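Uncharacterized metalloprotein (Deinococcus radiodurans, PDB 3GG7) binds manganese and is probably a metal-dependent hydrolase of the TatD family, acting on ester bonds, though its actual substrate is unknown. Local coordinates at residues G97-T100 and Q101-A104; F106-I109 and L110-E114. All coordinates share one frame; numbering follows the deposited sequence.

Contacts 1 and 2 follow each other along helix 99-115, the helix of the beta-alpha-beta unit that links the parallel strands 83-88 and 119-124 of a TIM-barrel-type fold; their centres lie about 14 Å apart. Contact 1, at the N-terminal end, is a surface contact with one buried residue, Gln102, and its chemistry is polar: a helix start, an amide-to-hydroxyl bond and a water. Contact 2, further along, is partly buried. Its inner residues Phe106, Ile109, Leu110 and Cys113 are apolar and touch the two strands, whereas Gln107 with Arg111 and His108 with Arg112 pair on the outer side through side-by-side or CH-pi contacts. Both contacts share the i to i+4 backbone bonding of the helix.

Contact 1 (G97-T100 and Q101-A104); sequences GTWT and QQFA
With chi1 at 75°, Thr98 sets OG1 between its own backbone N and carbonyl carbon, while Gln102 holds CG beside its backbone N and extends beyond it, bringing its amide to that hydroxyl. NE2 of Gln102 donates to OG1 of Thr98 at 3.3 Å with an N-H...O angle of 163°, and the oxygen lies close to the amide plane. The same pair is tied through the backbone, Gln102 N to Thr98 O at 2.8 Å. Thr98 occupies the N-cap position without a side-chain capping bond; besides the Gln102 amide, its OG1 is hydrogen-bonded to Leu95 O. Trp99 runs roughly perpendicular to Gln102, its CE3 lying 4.1 Å from Gln102 NE2, with ring and amide planes 66° apart. The next helical bonds are Phe103 N to Trp99 O at 2.9 Å and Ala104 N to Thr100 O at 3.0 Å. A water donates to Gly97 O at 3.2 Å and accepts from Gln101 N at 3.0 Å, bridging the preceding turn to the first helical turn. Since Gln102 OE1 accepts from Asp90 N, both ends of this buried amide are engaged, which fixes its rotation and joins the helix start to the loop after strand 83-88.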
ATOM      1  N   GLY A  97     -20.324   1.862  11.643  1.00 26.17           N
ATOM      2  CA  GLY A  97     -20.400   2.255  13.037  1.00 26.80           C
ATOM      3  C   GLY A  97     -19.059   2.674  13.618  1.00 27.39           C
ATOM      4  O   GLY A  97     -19.003   3.346  14.651  1.00 29.10           O
ATOM      5  N   THR A  98     -17.971   2.287  12.952  1.00 27.34           N
ATOM      6  CA  THR A  98     -16.631   2.708  13.362  1.00 26.95           C
ATOM      7  C   THR A  98     -16.099   3.947  12.628  1.00 26.79           C
ATOM      8  O   THR A  98     -14.939   4.332  12.818  1.00 26.16           O
ATOM      9  CB  THR A  98     -15.622   1.563  13.186  1.00 26.96           C
ATOM     10  OG1 THR A  98     -15.299   1.377  11.791  1.00 26.51           O
ATOM     11  CG2 THR A  98     -16.176   0.267  13.791  1.00 27.82           C
ATOM     12  N   TRP A  99     -16.942   4.578  11.808  1.00 26.03           N
ATOM     13  CA  TRP A  99     -16.476   5.653  10.946  1.00 26.00           C
ATOM     14  C   TRP A  99     -15.789   6.798  11.693  1.00 25.66           C
ATOM     15  O   TRP A  99     -14.699   7.232  11.302  1.00 25.01           O
ATOM     16  CB  TRP A  99     -17.622   6.206  10.072  1.00 25.52           C
ATOM     17  CG  TRP A  99     -17.126   7.282   9.180  1.00 26.45           C
ATOM     18  CD1 TRP A  99     -17.272   8.631   9.343  1.00 26.42           C
ATOM     19  CD2 TRP A  99     -16.318   7.110   8.007  1.00 25.84           C
ATOM     20  NE1 TRP A  99     -16.631   9.302   8.337  1.00 28.08           N
ATOM     21  CE2 TRP A  99     -16.035   8.396   7.506  1.00 26.02           C
ATOM     22  CE3 TRP A  99     -15.812   5.997   7.330  1.00 26.04           C
ATOM     23  CZ2 TRP A  99     -15.300   8.596   6.354  1.00 25.86           C
ATOM     24  CZ3 TRP A  99     -15.074   6.204   6.178  1.00 25.11           C
ATOM     25  CH2 TRP A  99     -14.829   7.482   5.704  1.00 25.71           C
ATOM     26  N   THR A 100     -16.415   7.322  12.755  1.00 26.02           N
ATOM     27  CA  THR A 100     -15.802   8.399  13.548  1.00 26.89           C
ATOM     28  C   THR A 100     -14.397   8.023  14.036  1.00 25.89           C
ATOM     29  O   THR A 100     -13.463   8.831  13.959  1.00 25.81           O
ATOM     30  CB  THR A 100     -16.683   8.803  14.758  1.00 27.58           C
ATOM     31  OG1 THR A 100     -17.921   9.342  14.273  1.00 33.15           O
ATOM     32  CG2 THR A 100     -15.983   9.864  15.615  1.00 30.14           C
ATOM     33  N   GLN A 101     -14.260   6.791  14.510  1.00 25.66           N
ATOM     34  CA  GLN A 101     -12.962   6.297  14.989  1.00 25.45           C
ATOM     35  C   GLN A 101     -11.974   6.129  13.829  1.00 24.38           C
ATOM     36  O   GLN A 101     -10.801   6.453  13.961  1.00 23.04           O
ATOM     37  CB  GLN A 101     -13.116   4.987  15.791  1.00 26.23           C
ATOM     38  CG  GLN A 101     -11.800   4.253  16.157  1.00 28.70           C
ATOM     39  CD  GLN A 101     -10.932   4.955  17.209  1.00 31.15           C
ATOM     40  OE1 GLN A 101     -11.159   6.116  17.562  1.00 34.13           O
ATOM     41  NE2 GLN A 101      -9.927   4.235  17.724  1.00 29.71           N
ATOM     42  N   GLN A 102     -12.438   5.614  12.689  1.00 23.48           N
ATOM     43  CA  GLN A 102     -11.550   5.524  11.522  1.00 22.96           C
ATOM     44  C   GLN A 102     -11.007   6.893  11.139  1.00 23.17           C
ATOM     45  O   GLN A 102      -9.827   7.083  10.892  1.00 21.72           O
ATOM     46  CB  GLN A 102     -12.296   4.996  10.309  1.00 23.13           C
ATOM     47  CG  GLN A 102     -12.636   3.543  10.310  1.00 23.37           C
ATOM     48  CD  GLN A 102     -13.141   3.132   8.947  1.00 21.59           C
ATOM     49  OE1 GLN A 102     -12.500   3.459   7.941  1.00 22.38           O
ATOM     50  NE2 GLN A 102     -14.308   2.493   8.889  1.00 22.80           N
ATOM     51  N   PHE A 103     -11.890   7.873  11.086  1.00 23.67           N
ATOM     52  CA  PHE A 103     -11.494   9.218  10.679  1.00 25.15           C
ATOM     53  C   PHE A 103     -10.506   9.822  11.687  1.00 24.55           C
ATOM     54  O   PHE A 103      -9.473  10.364  11.325  1.00 24.81           O
ATOM     55  CB  PHE A 103     -12.758  10.074  10.516  1.00 26.21           C
ATOM     56  CG  PHE A 103     -12.493  11.493  10.124  1.00 31.62           C
ATOM     57  CD1 PHE A 103     -12.653  11.903   8.810  1.00 36.67           C
ATOM     58  CD2 PHE A 103     -12.136  12.431  11.080  1.00 34.51           C
ATOM     59  CE1 PHE A 103     -12.432  13.227   8.446  1.00 36.71           C
ATOM     60  CE2 PHE A 103     -11.901  13.766  10.726  1.00 36.25           C
ATOM     61  CZ  PHE A 103     -12.050  14.156   9.411  1.00 37.46           C
ATOM     62  N   ALA A 104     -10.816   9.690  12.977  1.00 24.12           N
ATOM     63  CA  ALA A 104      -9.950  10.174  14.024  1.00 23.96           C
ATOM     64  C   ALA A 104      -8.539   9.602  13.927  1.00 23.61           C
ATOM     65  O   ALA A 104      -7.551  10.340  14.008  1.00 24.45           O
ATOM     66  CB  ALA A 104     -10.547   9.865  15.382  1.00 23.91           C
TER
HETATM   67  O   HOH W   1     -16.694   5.321  15.488  1.00 40.28           O

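Contact 2 (F106-I109 and L110-E114); sequences FQHI and LRRCE
Four consecutive i to i+4 bonds, from Leu110 N to Phe106 O at 2.9 Å through Cys113 N to Ile109 O at 2.9 Å, give the helix regular alpha geometry. On the inner side, Leu110 lays CD1 over one face of the Phe106 ring, 4.0 Å from its centroid and 17° off the normal, a CH-pi contact; Leu110 CD2 meets Phe106 CE1 at 3.9 Å. Phe106 also touches Val87 and Leu110 touches Leu121, one on each strand. On the outer side, His108 leaves the helix pointing away from the following turn, and with CG anti to the backbone N (chi1 171°) its ring comes back beside Arg112. Arg112 CG sits over one ring face, 3.8 Å from the centroid, a second CH-pi contact. The arginine bends at chi2 and chi3 and returns with NH2 3.4 Å from His108 ND1, at the guanidinium edge. Gln107 and Arg111 run side by side, Gln107 CG over a guanidinium face and 3.7 Å from Arg111 NE; Gln107 NE2 and Arg111 NH2, 3.1 Å apart, are both donors and do not bond. A salt bridge to Asp115 would offset the Arg112 charge, while the inner face relies on apolar contact: an amphipathic helix against a sheet.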
ATOM      1  N   PHE A 106      -7.032   8.071  11.266  1.00 20.51           N
ATOM      2  CA  PHE A 106      -6.346   8.450  10.043  1.00 20.48           C
ATOM      3  C   PHE A 106      -5.862   9.906  10.095  1.00 21.02           C
ATOM      4  O   PHE A 106      -4.747  10.231   9.683  1.00 21.40           O
ATOM      5  CB  PHE A 106      -7.274   8.232   8.829  1.00 20.50           C
ATOM      6  CG  PHE A 106      -6.602   8.382   7.502  1.00 19.31           C
ATOM      7  CD1 PHE A 106      -5.335   7.873   7.242  1.00 20.33           C
ATOM      8  CD2 PHE A 106      -7.271   9.027   6.472  1.00 21.90           C
ATOM      9  CE1 PHE A 106      -4.763   8.020   5.973  1.00 19.94           C
ATOM     10  CE2 PHE A 106      -6.705   9.196   5.227  1.00 21.46           C
ATOM     11  CZ  PHE A 106      -5.470   8.701   4.957  1.00 20.98           C
ATOM     12  N   GLN A 107      -6.704  10.785  10.622  1.00 22.48           N
ATOM     13  CA  GLN A 107      -6.302  12.197  10.744  1.00 23.69           C
ATOM     14  C   GLN A 107      -5.104  12.319  11.678  1.00 23.35           C
ATOM     15  O   GLN A 107      -4.137  13.047  11.386  1.00 23.67           O
ATOM     16  CB  GLN A 107      -7.459  13.021  11.272  1.00 24.39           C
ATOM     17  CG  GLN A 107      -7.084  14.421  11.683  1.00 28.88           C
ATOM     18  CD  GLN A 107      -8.302  15.199  12.100  1.00 33.25           C
ATOM     19  OE1 GLN A 107      -8.770  15.080  13.237  1.00 38.44           O
ATOM     20  NE2 GLN A 107      -8.833  15.990  11.178  1.00 35.21           N
ATOM     21  N   HIS A 108      -5.138  11.582  12.793  1.00 22.94           N
ATOM     22  CA  HIS A 108      -4.013  11.536  13.750  1.00 22.87           C
ATOM     23  C   HIS A 108      -2.736  11.083  13.036  1.00 22.76           C
ATOM     24  O   HIS A 108      -1.667  11.686  13.189  1.00 22.37           O
ATOM     25  CB  HIS A 108      -4.332  10.606  14.933  1.00 22.70           C
ATOM     26  CG  HIS A 108      -3.170  10.327  15.838  1.00 25.76           C
ATOM     27  ND1 HIS A 108      -2.917  11.058  16.988  1.00 28.07           N
ATOM     28  CD2 HIS A 108      -2.221   9.368  15.788  1.00 26.40           C
ATOM     29  CE1 HIS A 108      -1.852  10.563  17.594  1.00 28.61           C
ATOM     30  NE2 HIS A 108      -1.406   9.541  16.883  1.00 27.40           N
ATOM     31  N   ILE A 109      -2.864  10.017  12.242  1.00 21.02           N
ATOM     32  CA  ILE A 109      -1.731   9.445  11.555  1.00 21.52           C
ATOM     33  C   ILE A 109      -1.133  10.466  10.588  1.00 21.43           C
ATOM     34  O   ILE A 109       0.068  10.653  10.573  1.00 22.00           O
ATOM     35  CB  ILE A 109      -2.103   8.123  10.868  1.00 21.92           C
ATOM     36  CG1 ILE A 109      -2.133   7.011  11.946  1.00 22.74           C
ATOM     37  CG2 ILE A 109      -1.115   7.791   9.770  1.00 21.89           C
ATOM     38  CD1 ILE A 109      -2.641   5.661  11.497  1.00 23.17           C
ATOM     39  N   LEU A 110      -1.972  11.132   9.807  1.00 21.47           N
ATOM     40  CA  LEU A 110      -1.479  12.109   8.841  1.00 22.12           C
ATOM     41  C   LEU A 110      -0.783  13.268   9.542  1.00 23.44           C
ATOM     42  O   LEU A 110       0.287  13.682   9.120  1.00 23.49           O
ATOM     43  CB  LEU A 110      -2.614  12.606   7.955  1.00 22.59           C
ATOM     44  CG  LEU A 110      -3.255  11.567   7.046  1.00 21.36           C
ATOM     45  CD1 LEU A 110      -4.364  12.192   6.230  1.00 23.04           C
ATOM     46  CD2 LEU A 110      -2.227  10.923   6.094  1.00 20.75           C
ATOM     47  N   ARG A 111      -1.351  13.723  10.645  1.00 24.09           N
ATOM     48  CA  ARG A 111      -0.735  14.804  11.402  1.00 25.69           C
ATOM     49  C   ARG A 111       0.630  14.404  11.988  1.00 25.60           C
ATOM     50  O   ARG A 111       1.589  15.178  11.898  1.00 26.56           O
ATOM     51  CB  ARG A 111      -1.691  15.306  12.477  1.00 26.77           C
ATOM     52  CG  ARG A 111      -2.912  16.016  11.905  1.00 31.57           C
ATOM     53  CD  ARG A 111      -3.495  16.991  12.911  1.00 38.50           C
ATOM     54  NE  ARG A 111      -4.912  17.284  12.689  1.00 43.11           N
ATOM     55  CZ  ARG A 111      -5.416  17.968  11.657  1.00 47.05           C
ATOM     56  NH1 ARG A 111      -4.638  18.439  10.676  1.00 47.90           N
ATOM     57  NH2 ARG A 111      -6.730  18.177  11.596  1.00 49.17           N
ATOM     58  N   ARG A 112       0.738  13.184  12.531  1.00 25.09           N
ATOM     59  CA  ARG A 112       2.010  12.710  13.085  1.00 25.15           C
ATOM     60  C   ARG A 112       3.031  12.537  11.975  1.00 24.59           C
ATOM     61  O   ARG A 112       4.207  12.864  12.153  1.00 25.14           O
ATOM     62  CB  ARG A 112       1.844  11.405  13.856  1.00 25.49           C
ATOM     63  CG  ARG A 112       0.863  11.490  15.023  1.00 28.96           C
ATOM     64  CD  ARG A 112       1.362  12.368  16.164  1.00 35.02           C
ATOM     65  NE  ARG A 112       1.204  13.801  15.907  1.00 39.62           N
ATOM     66  CZ  ARG A 112       0.054  14.481  15.960  1.00 42.71           C
ATOM     67  NH1 ARG A 112       0.056  15.789  15.707  1.00 44.10           N
ATOM     68  NH2 ARG A 112      -1.100  13.880  16.246  1.00 43.96           N
ATOM     69  N   CYS A 113       2.593  12.079  10.798  1.00 24.35           N
ATOM     70  CA  CYS A 113       3.495  11.984   9.653  1.00 24.73           C
ATOM     71  C   CYS A 113       4.048  13.371   9.318  1.00 26.00           C
ATOM     72  O   CYS A 113       5.242  13.534   9.143  1.00 26.79           O
ATOM     73  CB  CYS A 113       2.816  11.399   8.437  1.00 24.23           C
ATOM     74  SG  CYS A 113       2.543   9.596   8.583  1.00 23.31           S
ATOM     75  N   GLU A 114       3.173  14.369   9.284  1.00 27.37           N
ATOM     76  CA  GLU A 114       3.627  15.748   9.023  1.00 28.59           C
ATOM     77  C   GLU A 114       4.649  16.197  10.073  1.00 28.86           C
ATOM     78  O   GLU A 114       5.714  16.751   9.719  1.00 28.95           O
ATOM     79  CB  GLU A 114       2.446  16.714   8.974  1.00 28.76           C
ATOM     80  CG  GLU A 114       2.876  18.139   8.684  1.00 32.81           C
ATOM     81  CD  GLU A 114       1.734  19.116   8.569  1.00 37.90           C
ATOM     82  OE1 GLU A 114       0.603  18.726   8.165  1.00 43.86           O
ATOM     83  OE2 GLU A 114       1.992  20.306   8.859  1.00 42.81           O
TER